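Local coordinates for flagellar motor switch protein FliG (Aquifex aeolicus, PDB 3HJL) that probably forms part of the rotor-mounted switch complex of the flagellar motor, which interacts with chemotaxis proteins and contacts components that set the direction of rotation, at residues 107-112 with 174-179; 214-219 with 232-237; 241-246 with 275-280; 263-268 with 303-308. All blocks are in the same frame, centred on the assembly; numbering follows the deposited sequence.

Interaction 1 of 4, residues 107-112 with 174-179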
# COMPACT_ATOMS: atom_id res chain seq x y z
N GLU A 107 -9.70 12.41 -9.18
CA GLU A 107 -9.32 12.93 -10.49
C GLU A 107 -7.91 12.51 -10.89
O GLU A 107 -7.67 12.11 -12.03
CB GLU A 107 -9.44 14.46 -10.53
CG GLU A 107 -8.96 15.10 -11.85
CD GLU A 107 -9.27 16.58 -11.94
OE1 GLU A 107 -8.33 17.40 -11.98
OE2 GLU A 107 -10.47 16.94 -11.96
N LYS A 108 -6.97 12.60 -9.95
CA LYS A 108 -5.58 12.19 -10.19
C LYS A 108 -5.48 10.69 -10.56
O LYS A 108 -4.76 10.31 -11.46
CB LYS A 108 -4.74 12.51 -8.95
CG LYS A 108 -3.29 12.02 -8.96
CD LYS A 108 -2.50 12.50 -7.72
CE LYS A 108 -3.09 12.00 -6.38
NZ LYS A 108 -3.29 10.51 -6.31
N ILE A 109 -6.22 9.86 -9.84
CA ILE A 109 -6.26 8.43 -10.10
C ILE A 109 -6.82 8.14 -11.49
O ILE A 109 -6.22 7.38 -12.26
CB ILE A 109 -7.10 7.69 -9.01
CG1 ILE A 109 -6.39 7.70 -7.64
CG2 ILE A 109 -7.37 6.27 -9.41
CD1 ILE A 109 -5.00 7.07 -7.65
N LEU A 110 -7.95 8.76 -11.83
CA LEU A 110 -8.58 8.55 -13.14
C LEU A 110 -7.75 9.12 -14.31
O LEU A 110 -7.81 8.60 -15.42
CB LEU A 110 -10.02 9.08 -13.14
CG LEU A 110 -11.03 8.39 -12.19
CD1 LEU A 110 -12.41 9.05 -12.30
CD2 LEU A 110 -11.18 6.88 -12.40
N LYS A 111 -6.93 10.14 -14.06
CA LYS A 111 -5.97 10.63 -15.06
C LYS A 111 -4.88 9.60 -15.37
O LYS A 111 -4.43 9.49 -16.51
CB LYS A 111 -5.32 11.95 -14.62
CG LYS A 111 -6.17 13.18 -14.83
CD LYS A 111 -5.43 14.43 -14.37
CE LYS A 111 -6.25 15.70 -14.59
NZ LYS A 111 -5.48 16.93 -14.27
N GLU A 112 -4.42 8.88 -14.34
CA GLU A 112 -3.46 7.79 -14.53
C GLU A 112 -4.06 6.63 -15.33
O GLU A 112 -3.35 5.97 -16.10
CB GLU A 112 -2.94 7.27 -13.19
CG GLU A 112 -2.08 8.27 -12.43
CD GLU A 112 -0.78 8.61 -13.14
OE1 GLU A 112 -0.06 7.69 -13.60
OE2 GLU A 112 -0.47 9.82 -13.22
N TYR A 174 -15.89 4.22 -4.45
CA TYR A 174 -15.96 2.86 -4.96
C TYR A 174 -15.20 2.73 -6.29
O TYR A 174 -14.42 1.81 -6.49
CB TYR A 174 -17.43 2.43 -5.14
CG TYR A 174 -17.62 1.07 -5.76
CD1 TYR A 174 -17.94 0.93 -7.10
CD2 TYR A 174 -17.47 -0.09 -5.00
CE1 TYR A 174 -18.10 -0.32 -7.68
CE2 TYR A 174 -17.63 -1.35 -5.57
CZ TYR A 174 -17.94 -1.46 -6.91
OH TYR A 174 -18.12 -2.70 -7.48
N VAL A 175 -15.44 3.69 -7.19
CA VAL A 175 -14.83 3.71 -8.50
C VAL A 175 -13.33 4.01 -8.41
O VAL A 175 -12.54 3.38 -9.11
CB VAL A 175 -15.54 4.72 -9.44
CG1 VAL A 175 -14.72 4.92 -10.72
CG2 VAL A 175 -16.96 4.22 -9.78
N LYS A 176 -12.96 4.95 -7.54
CA LYS A 176 -11.56 5.26 -7.21
C LYS A 176 -10.82 4.00 -6.78
O LYS A 176 -9.75 3.70 -7.30
CB LYS A 176 -11.49 6.30 -6.09
CG LYS A 176 -10.08 6.86 -5.84
CD LYS A 176 -9.99 7.60 -4.51
CE LYS A 176 -8.55 7.97 -4.19
NZ LYS A 176 -8.43 8.74 -2.92
N GLU A 177 -11.40 3.26 -5.84
CA GLU A 177 -10.83 2.00 -5.37
C GLU A 177 -10.70 0.97 -6.50
O GLU A 177 -9.70 0.28 -6.58
CB GLU A 177 -11.67 1.44 -4.21
CG GLU A 177 -11.22 0.06 -3.66
CD GLU A 177 -9.78 0.04 -3.17
OE1 GLU A 177 -9.29 1.11 -2.78
OE2 GLU A 177 -9.17 -1.05 -3.15
N LEU A 178 -11.71 0.89 -7.36
CA LEU A 178 -11.71 0.02 -8.56
C LEU A 178 -10.50 0.40 -9.47
O LEU A 178 -9.75 -0.46 -9.94
CB LEU A 178 -13.03 0.23 -9.34
CG LEU A 178 -13.88 -0.90 -9.92
CD1 LEU A 178 -14.26 -1.96 -8.87
CD2 LEU A 178 -15.15 -0.29 -10.53
N ALA A 179 -10.29 1.70 -9.64
CA ALA A 179 -9.24 2.23 -10.48
C ALA A 179 -7.85 1.96 -9.91
O ALA A 179 -6.95 1.59 -10.64
CB ALA A 179 -9.47 3.74 -10.70
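Ile109 sets its CG2 methyl 3.5 Å from CB of Ala179, the shortest side-chain approach between the two segments. With CG1 beside the backbone N (chi1 -69°), CG2 stands anti to that N and meets Ala179. The CG1 branch lies instead against the aliphatic part of Lys176, 4.1 Å from CE; the two side chains cross at about a right angle, so the lysine offers its flank while its extended chain carries NZ past the isoleucine. Leu110 closes in from the next position, its CD2 lying 4.0 Å from CB of Ala179 and 4.4 Å from CG1 of Val175, so the alanine methyl is shared by two larger neighbours. No hydrogen bond or ion pair joins the segments. NZ of Lys108 and NZ of Lys176 stay 6.4 Å apart, and the Lys176 side chain also touches Asp105. Replacing Ile109 with an alanine would probably open a gap beside Ala179 and leave the Lys176 methylenes without their apolar support. In the second shell, Phe136 and Ile113 touch Ala179, and Gln139 touches both Leu110 and Val175. The local axes of the two segments approach to 9.6 Å at 39°, an apolar helix-on-helix crossing in which helix 93-114, associated with the N-terminal family region, packs on helix 172-193 of the middle family region of this all-helical fold.

Interaction 2 of 4, residues 214-219 with 232-237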
# COMPACT_ATOMS: atom_id res chain seq x y z
N THR A 214 37.15 2.69 -5.13
CA THR A 214 35.81 3.03 -5.62
C THR A 214 34.74 2.14 -4.98
O THR A 214 33.72 2.64 -4.49
CB THR A 214 35.70 2.87 -7.16
OG1 THR A 214 36.72 3.64 -7.80
CG2 THR A 214 34.33 3.33 -7.66
N ARG A 215 34.97 0.83 -5.02
CA ARG A 215 34.06 -0.19 -4.45
C ARG A 215 33.68 0.08 -3.00
O ARG A 215 32.50 -0.01 -2.64
CB ARG A 215 34.67 -1.60 -4.60
CG ARG A 215 34.26 -2.64 -3.54
CD ARG A 215 34.63 -4.06 -3.94
NE ARG A 215 35.91 -4.14 -4.65
CZ ARG A 215 37.11 -4.39 -4.10
NH1 ARG A 215 37.26 -4.63 -2.79
NH2 ARG A 215 38.18 -4.40 -4.89
N GLU A 216 34.68 0.36 -2.16
CA GLU A 216 34.45 0.58 -0.73
C GLU A 216 33.78 1.92 -0.42
O GLU A 216 32.98 2.00 0.51
CB GLU A 216 35.76 0.46 0.06
CG GLU A 216 36.34 -0.95 0.07
CD GLU A 216 35.50 -1.91 0.88
OE1 GLU A 216 35.41 -1.70 2.10
OE2 GLU A 216 34.95 -2.88 0.30
N LEU A 217 34.11 2.96 -1.19
CA LEU A 217 33.46 4.27 -1.04
C LEU A 217 31.98 4.24 -1.42
O LEU A 217 31.17 4.92 -0.78
CB LEU A 217 34.21 5.38 -1.81
CG LEU A 217 35.30 6.12 -1.01
CD1 LEU A 217 36.33 5.16 -0.40
CD2 LEU A 217 35.99 7.17 -1.88
N ILE A 218 31.62 3.46 -2.44
CA ILE A 218 30.22 3.30 -2.83
C ILE A 218 29.42 2.56 -1.76
O ILE A 218 28.35 3.02 -1.35
CB ILE A 218 30.08 2.52 -4.17
CG1 ILE A 218 30.52 3.40 -5.35
CG2 ILE A 218 28.63 2.08 -4.40
CD1 ILE A 218 30.63 2.65 -6.65
N LEU A 219 29.96 1.43 -1.30
CA LEU A 219 29.30 0.60 -0.29
C LEU A 219 29.10 1.34 1.03
O LEU A 219 28.03 1.23 1.64
CB LEU A 219 30.09 -0.70 -0.05
CG LEU A 219 30.04 -1.76 -1.15
CD1 LEU A 219 31.17 -2.80 -0.96
CD2 LEU A 219 28.66 -2.45 -1.15
N ARG A 232 23.30 -6.83 2.35
CA ARG A 232 22.78 -7.77 1.35
C ARG A 232 23.64 -7.79 0.08
O ARG A 232 23.78 -8.85 -0.54
CB ARG A 232 21.31 -7.48 1.01
CG ARG A 232 20.36 -7.83 2.15
CD ARG A 232 18.88 -7.70 1.79
NE ARG A 232 18.56 -6.47 1.06
CZ ARG A 232 18.29 -6.37 -0.25
NH1 ARG A 232 18.26 -7.44 -1.05
NH2 ARG A 232 18.02 -5.17 -0.77
N ILE A 233 24.21 -6.64 -0.29
CA ILE A 233 25.15 -6.57 -1.40
C ILE A 233 26.45 -7.32 -1.07
O ILE A 233 26.91 -8.13 -1.88
CB ILE A 233 25.50 -5.10 -1.80
CG1 ILE A 233 24.28 -4.39 -2.38
CG2 ILE A 233 26.62 -5.08 -2.84
CD1 ILE A 233 24.44 -2.89 -2.48
N ARG A 234 27.00 -7.08 0.12
CA ARG A 234 28.26 -7.72 0.55
C ARG A 234 28.16 -9.24 0.64
O ARG A 234 29.13 -9.94 0.38
CB ARG A 234 28.76 -7.18 1.90
CG ARG A 234 29.00 -5.67 1.96
CD ARG A 234 29.81 -5.28 3.20
NE ARG A 234 31.15 -4.82 2.84
CZ ARG A 234 31.51 -3.54 2.66
NH1 ARG A 234 30.65 -2.52 2.83
NH2 ARG A 234 32.76 -3.27 2.30
N GLU A 235 26.99 -9.74 1.06
CA GLU A 235 26.70 -11.19 1.06
C GLU A 235 26.87 -11.80 -0.34
O GLU A 235 27.39 -12.90 -0.48
CB GLU A 235 25.27 -11.44 1.56
CG GLU A 235 25.11 -11.26 3.08
CD GLU A 235 23.66 -11.39 3.56
OE1 GLU A 235 22.74 -11.50 2.71
OE2 GLU A 235 23.45 -11.38 4.79
N LYS A 236 26.45 -11.07 -1.37
CA LYS A 236 26.60 -11.51 -2.75
C LYS A 236 28.02 -11.31 -3.32
O LYS A 236 28.36 -11.96 -4.32
CB LYS A 236 25.59 -10.79 -3.64
CG LYS A 236 24.13 -11.03 -3.26
CD LYS A 236 23.72 -12.47 -3.42
CE LYS A 236 22.23 -12.63 -3.29
NZ LYS A 236 21.86 -14.06 -3.44
N MET A 237 28.81 -10.42 -2.71
CA MET A 237 30.21 -10.17 -3.15
C MET A 237 31.15 -11.33 -2.85
O MET A 237 32.13 -11.54 -3.58
CB MET A 237 30.76 -8.86 -2.55
CG MET A 237 30.17 -7.59 -3.18
SD MET A 237 30.57 -6.07 -2.26
CE MET A 237 32.36 -6.08 -2.31
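Leu219 fills the tight side of this contact, wedged among three side chains of 232-237. Its CD2 meets CG2 of Ile233 at 3.7 Å. Leu219 and Met237 reach toward each other tip to tip, CD1 of the leucine lying 3.6 Å from SD. The same CD1 sits 3.5 Å above one face of the Arg234 guanidinium, off-centre toward its rim; a bend at chi3 swings that flat group across the leucine. Beyond the sulfur, the terminal methyl of Met237 extends the packed side, CE lying 3.4 Å from CD of Arg215 and touching the arginine's aliphatic part. Helices 212-225 and 227-237 form a roughly antiparallel helical hairpin, their local axes 12.2 Å apart at 150°, and Leu207 of helix 199-209 touches both Leu219 and Ile233, adding a third helix to the apolar side.

The partly exposed side is polar and looser. NH2 of Arg234 reaches OE2 of Glu216 at 3.0 Å in a salt bridge, with the carboxylate at the edge of the guanidinium and the two planes 70° apart; its hydrogen bond to OE1 is weak, bent to 121°. Arg234 divides its charge, since NH1 pairs with Glu230. NE of Arg215 makes weak hydrogen bonds to the carbonyls of Leu207 and Leu210.

Interaction 3 of 4, residues 241-246 with 275-280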
# COMPACT_ATOMS: atom_id res chain seq x y z
N GLU A 241 30.31 -20.48 -3.04
CA GLU A 241 30.85 -20.99 -4.30
C GLU A 241 32.21 -20.35 -4.63
O GLU A 241 33.06 -21.00 -5.25
CB GLU A 241 29.85 -20.74 -5.44
CG GLU A 241 28.49 -21.47 -5.29
CD GLU A 241 28.56 -22.97 -5.55
OE1 GLU A 241 28.47 -23.39 -6.72
OE2 GLU A 241 28.62 -23.74 -4.56
N ASP A 242 32.46 -19.12 -4.15
CA ASP A 242 33.73 -18.41 -4.40
C ASP A 242 34.94 -19.00 -3.65
O ASP A 242 36.06 -18.54 -3.83
CB ASP A 242 33.62 -16.91 -4.07
CG ASP A 242 32.58 -16.19 -4.90
OD1 ASP A 242 32.51 -16.44 -6.13
OD2 ASP A 242 31.87 -15.32 -4.34
N ILE A 243 34.70 -19.99 -2.80
CA ILE A 243 35.80 -20.75 -2.17
C ILE A 243 36.74 -21.38 -3.24
O ILE A 243 37.94 -21.53 -2.99
CB ILE A 243 35.24 -21.82 -1.18
CG1 ILE A 243 34.64 -21.12 0.05
CG2 ILE A 243 36.34 -22.77 -0.74
CD1 ILE A 243 33.95 -22.06 1.05
N ARG A 244 36.20 -21.69 -4.42
CA ARG A 244 36.98 -22.14 -5.59
C ARG A 244 38.11 -21.17 -5.99
O ARG A 244 39.16 -21.61 -6.46
CB ARG A 244 36.07 -22.30 -6.81
CG ARG A 244 35.06 -23.43 -6.75
CD ARG A 244 34.49 -23.65 -8.12
NE ARG A 244 33.37 -24.58 -8.14
CZ ARG A 244 32.12 -24.29 -7.79
NH1 ARG A 244 31.76 -23.06 -7.43
NH2 ARG A 244 31.19 -25.25 -7.85
N LYS A 245 37.86 -19.86 -5.87
CA LYS A 245 38.84 -18.83 -6.24
C LYS A 245 40.06 -18.79 -5.30
O LYS A 245 41.15 -18.37 -5.71
CB LYS A 245 38.19 -17.43 -6.24
CG LYS A 245 37.04 -17.24 -7.22
CD LYS A 245 36.44 -15.85 -7.06
CE LYS A 245 35.27 -15.62 -8.00
NZ LYS A 245 34.63 -14.28 -7.81
N LEU A 246 39.87 -19.21 -4.04
CA LEU A 246 40.93 -19.16 -3.03
C LEU A 246 42.06 -20.16 -3.32
O LEU A 246 41.86 -21.16 -4.00
CB LEU A 246 40.35 -19.42 -1.63
CG LEU A 246 39.26 -18.44 -1.14
CD1 LEU A 246 38.79 -18.84 0.23
CD2 LEU A 246 39.76 -17.00 -1.15
N LYS A 275 34.43 -29.62 -1.78
CA LYS A 275 34.73 -30.63 -0.76
C LYS A 275 36.20 -30.99 -0.84
O LYS A 275 36.92 -30.90 0.16
CB LYS A 275 33.90 -31.91 -0.95
CG LYS A 275 32.46 -31.84 -0.52
CD LYS A 275 31.79 -33.20 -0.79
CE LYS A 275 30.41 -33.29 -0.17
NZ LYS A 275 29.76 -34.62 -0.39
N GLN A 276 36.65 -31.39 -2.03
CA GLN A 276 38.06 -31.78 -2.25
C GLN A 276 39.05 -30.64 -2.00
O GLN A 276 40.20 -30.89 -1.65
CB GLN A 276 38.27 -32.35 -3.66
CG GLN A 276 37.55 -33.68 -3.94
CD GLN A 276 37.91 -34.79 -2.97
OE1 GLN A 276 39.02 -34.83 -2.42
NE2 GLN A 276 36.97 -35.71 -2.75
N LYS A 277 38.60 -29.40 -2.19
CA LYS A 277 39.43 -28.23 -1.92
C LYS A 277 39.83 -28.14 -0.44
O LYS A 277 40.97 -27.82 -0.12
CB LYS A 277 38.70 -26.96 -2.35
CG LYS A 277 39.56 -25.73 -2.35
CD LYS A 277 39.19 -24.77 -3.48
CE LYS A 277 40.22 -23.67 -3.61
NZ LYS A 277 41.58 -24.17 -3.98
N PHE A 278 38.88 -28.45 0.44
CA PHE A 278 39.14 -28.49 1.89
C PHE A 278 39.86 -29.78 2.30
O PHE A 278 40.88 -29.73 2.99
CB PHE A 278 37.85 -28.33 2.70
CG PHE A 278 37.39 -26.90 2.82
CD1 PHE A 278 38.02 -26.03 3.71
CD2 PHE A 278 36.30 -26.43 2.08
CE1 PHE A 278 37.59 -24.72 3.84
CE2 PHE A 278 35.86 -25.11 2.22
CZ PHE A 278 36.50 -24.26 3.10
N LEU A 279 39.33 -30.93 1.86
CA LEU A 279 39.90 -32.25 2.18
C LEU A 279 41.36 -32.44 1.76
O LEU A 279 42.12 -33.09 2.48
CB LEU A 279 39.05 -33.37 1.55
CG LEU A 279 37.64 -33.56 2.12
CD1 LEU A 279 36.82 -34.44 1.19
CD2 LEU A 279 37.68 -34.14 3.55
N SER A 280 41.75 -31.88 0.62
CA SER A 280 43.13 -32.00 0.12
C SER A 280 44.14 -31.18 0.92
O SER A 280 45.34 -31.38 0.75
CB SER A 280 43.21 -31.59 -1.34
OG SER A 280 42.92 -30.21 -1.49
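A turn packs on a helix here, largely buried: Ile243 and Leu246, in and just after the 3-10 segment 241-244, face Lys277 and Phe278 of helix 272-279. The turn leads from helix 227-237 into helix 248-255, so the contact ties an interhelical connection to a later helix within the all-helical C-terminal domain.

Ile243 brings both of its branches to the Phe278 ring. CD1 comes at the edge, near the ring plane, 3.8 Å from CE2, while CG2 reaches the same CE2 at an equal distance from well out of the plane. Ile251 and Ile254 of helix 248-255 also touch Phe278, which makes the ring a meeting point of three elements.

Arg244 starts away from the helix at its CB; its NE pairs with Asp273, near the start of helix 272-279, and its NH1 lies 3.4 Å from OE1 of Glu241 in a second salt bridge.

Lys277 supplies the polar half of the contact. CG is anti to the backbone N (chi1 -169°), and bends at chi2 and chi4 bring the chain's end to the backbone of the turn. CE rests 3.2 Å from the carbonyl O of Ile243. The amine addresses backbone at the point where the turn gives way to the next helix: NZ gives a weak hydrogen bond to O of Leu246 at 3.0 Å, and CE of Lys277 lies equally close, 3.0 Å, to that same oxygen.

Interaction 4 of 4, residues 263-268 with 303-308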
# COMPACT_ATOMS: atom_id res chain seq x y z
N LEU A 263 32.07 -26.94 9.43
CA LEU A 263 32.61 -27.22 8.09
C LEU A 263 32.01 -28.50 7.48
O LEU A 263 31.73 -28.54 6.30
CB LEU A 263 34.14 -27.32 8.13
CG LEU A 263 34.84 -27.41 6.77
CD1 LEU A 263 34.60 -26.13 5.98
CD2 LEU A 263 36.33 -27.68 6.91
N MET A 264 31.90 -29.55 8.28
CA MET A 264 31.28 -30.81 7.83
C MET A 264 29.87 -30.58 7.31
O MET A 264 29.54 -31.03 6.21
CB MET A 264 31.20 -31.83 8.98
CG MET A 264 32.47 -32.64 9.18
SD MET A 264 32.40 -33.91 10.45
CE MET A 264 30.69 -34.41 10.39
N ILE A 265 29.06 -29.90 8.12
CA ILE A 265 27.66 -29.61 7.79
C ILE A 265 27.55 -28.74 6.54
O ILE A 265 26.73 -29.02 5.66
CB ILE A 265 26.94 -28.90 8.98
CG1 ILE A 265 26.77 -29.87 10.17
CG2 ILE A 265 25.56 -28.38 8.56
CD1 ILE A 265 25.67 -30.90 9.97
N ALA A 266 28.38 -27.70 6.47
CA ALA A 266 28.47 -26.81 5.29
C ALA A 266 28.78 -27.57 4.01
O ALA A 266 28.25 -27.25 2.95
CB ALA A 266 29.53 -25.74 5.51
N LEU A 267 29.68 -28.55 4.12
CA LEU A 267 30.11 -29.33 2.96
C LEU A 267 29.11 -30.39 2.50
O LEU A 267 29.25 -30.90 1.40
CB LEU A 267 31.50 -29.94 3.20
CG LEU A 267 32.68 -28.95 3.23
CD1 LEU A 267 33.95 -29.68 3.52
CD2 LEU A 267 32.83 -28.17 1.93
N LEU A 268 28.10 -30.71 3.31
CA LEU A 268 27.04 -31.65 2.89
C LEU A 268 26.29 -31.15 1.65
O LEU A 268 26.00 -31.93 0.75
CB LEU A 268 26.02 -31.90 4.01
CG LEU A 268 26.44 -32.73 5.22
CD1 LEU A 268 25.31 -32.75 6.23
CD2 LEU A 268 26.81 -34.15 4.80
N SER A 303 18.24 -25.83 5.85
CA SER A 303 18.41 -24.58 6.59
C SER A 303 19.68 -24.57 7.45
O SER A 303 20.32 -23.53 7.59
CB SER A 303 17.16 -24.31 7.45
OG SER A 303 16.83 -25.44 8.25
N GLU A 304 20.05 -25.72 8.00
CA GLU A 304 21.27 -25.87 8.81
C GLU A 304 22.53 -25.93 7.95
O GLU A 304 23.57 -25.42 8.36
CB GLU A 304 21.18 -27.10 9.71
CG GLU A 304 20.09 -27.02 10.77
CD GLU A 304 20.35 -25.91 11.79
OE1 GLU A 304 21.44 -25.91 12.40
OE2 GLU A 304 19.46 -25.05 11.97
N ILE A 305 22.45 -26.60 6.80
CA ILE A 305 23.56 -26.62 5.82
C ILE A 305 23.84 -25.19 5.33
O ILE A 305 25.00 -24.78 5.23
CB ILE A 305 23.24 -27.51 4.58
CG1 ILE A 305 23.11 -28.98 4.98
CG2 ILE A 305 24.33 -27.37 3.52
CD1 ILE A 305 22.57 -29.86 3.86
N GLU A 306 22.77 -24.46 5.02
CA GLU A 306 22.85 -23.04 4.66
C GLU A 306 23.50 -22.18 5.75
O GLU A 306 24.37 -21.37 5.46
CB GLU A 306 21.45 -22.51 4.33
CG GLU A 306 20.90 -23.02 2.99
CD GLU A 306 19.42 -22.72 2.76
OE1 GLU A 306 18.96 -22.96 1.61
OE2 GLU A 306 18.70 -22.28 3.69
N LYS A 307 23.07 -22.38 7.01
CA LYS A 307 23.62 -21.64 8.16
C LYS A 307 25.13 -21.87 8.34
O LYS A 307 25.87 -20.92 8.60
CB LYS A 307 22.88 -22.04 9.45
CG LYS A 307 23.35 -21.29 10.72
CD LYS A 307 22.59 -21.75 11.97
CE LYS A 307 23.24 -21.21 13.25
NZ LYS A 307 22.63 -21.75 14.50
N ALA A 308 25.56 -23.12 8.26
CA ALA A 308 26.97 -23.46 8.37
C ALA A 308 27.77 -22.87 7.19
O ALA A 308 28.90 -22.41 7.38
CB ALA A 308 27.15 -24.97 8.44
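This is a close helix-helix crossing inside the C-terminal domain, where Ala266 of helix 260-268 meets Ala308 of helix 302-320. The local axes come to 7.4 Å at a signed angle of -118°, a close approach consistent with the two small residues at the crossing: their CA atoms are 4.8 Å apart and their CB methyls 3.9 Å. CB of Ala308 is nearer still to backbone, 3.6 Å from N of Ala266, so the methyl presses on backbone as well as on side chains.

Isoleucines flank the alanine pair. Ile265 directs CG2 into the angle between Glu304 and Ala308, 3.6 Å from the carbonyl O of Glu304 and 3.8 Å from CB of Ala308. Ile305 works in the reverse sense. With chi1 at -66° its CG2 stands anti to the backbone N and lies 3.6 Å from the carbonyl O of Ile265, while the other branch, extended at chi2 (170°), carries CD1 to CB of Leu268. Cutting Ile305 back to an alanine would probably open a gap beside the carbonyls of Ile265 and Ala266 and leave Leu268 without this apolar neighbour.

Val300, in the loop before helix 302-320, touches both Ile265 and Leu268. On the side of helix 260-268 turned from the crossing, Met264 and Leu267 pack against Phe290 of helix 284-296. No hydrogen bond joins the two segments, but just beyond them NE2 of Gln309 binds the carbonyl O of Ala266, the oxygen that CG2 of Ile305 approaches from the same helix to 4.0 Å.

Interaction 1 stands apart, joining N-terminal and middle regions; its centre is about 41 Å from that of interaction 2 and more than 50 Å from those of the other two. Interactions 3 and 4 are neighbours, with centres about 14 Å apart and alternating segments along the chain. They share an apolar core in which the Phe278 ring touches Leu263 and Leu267, with CZ of Phe278 3.9 Å from CD1 of Leu263. Interaction 2 leads into interaction 3 at the end of helix 227-237, while its nearest atoms remain about 10 Å from interaction 4. All four lie away from the EHPQR motif, Glu128 to Gln131 with Arg163.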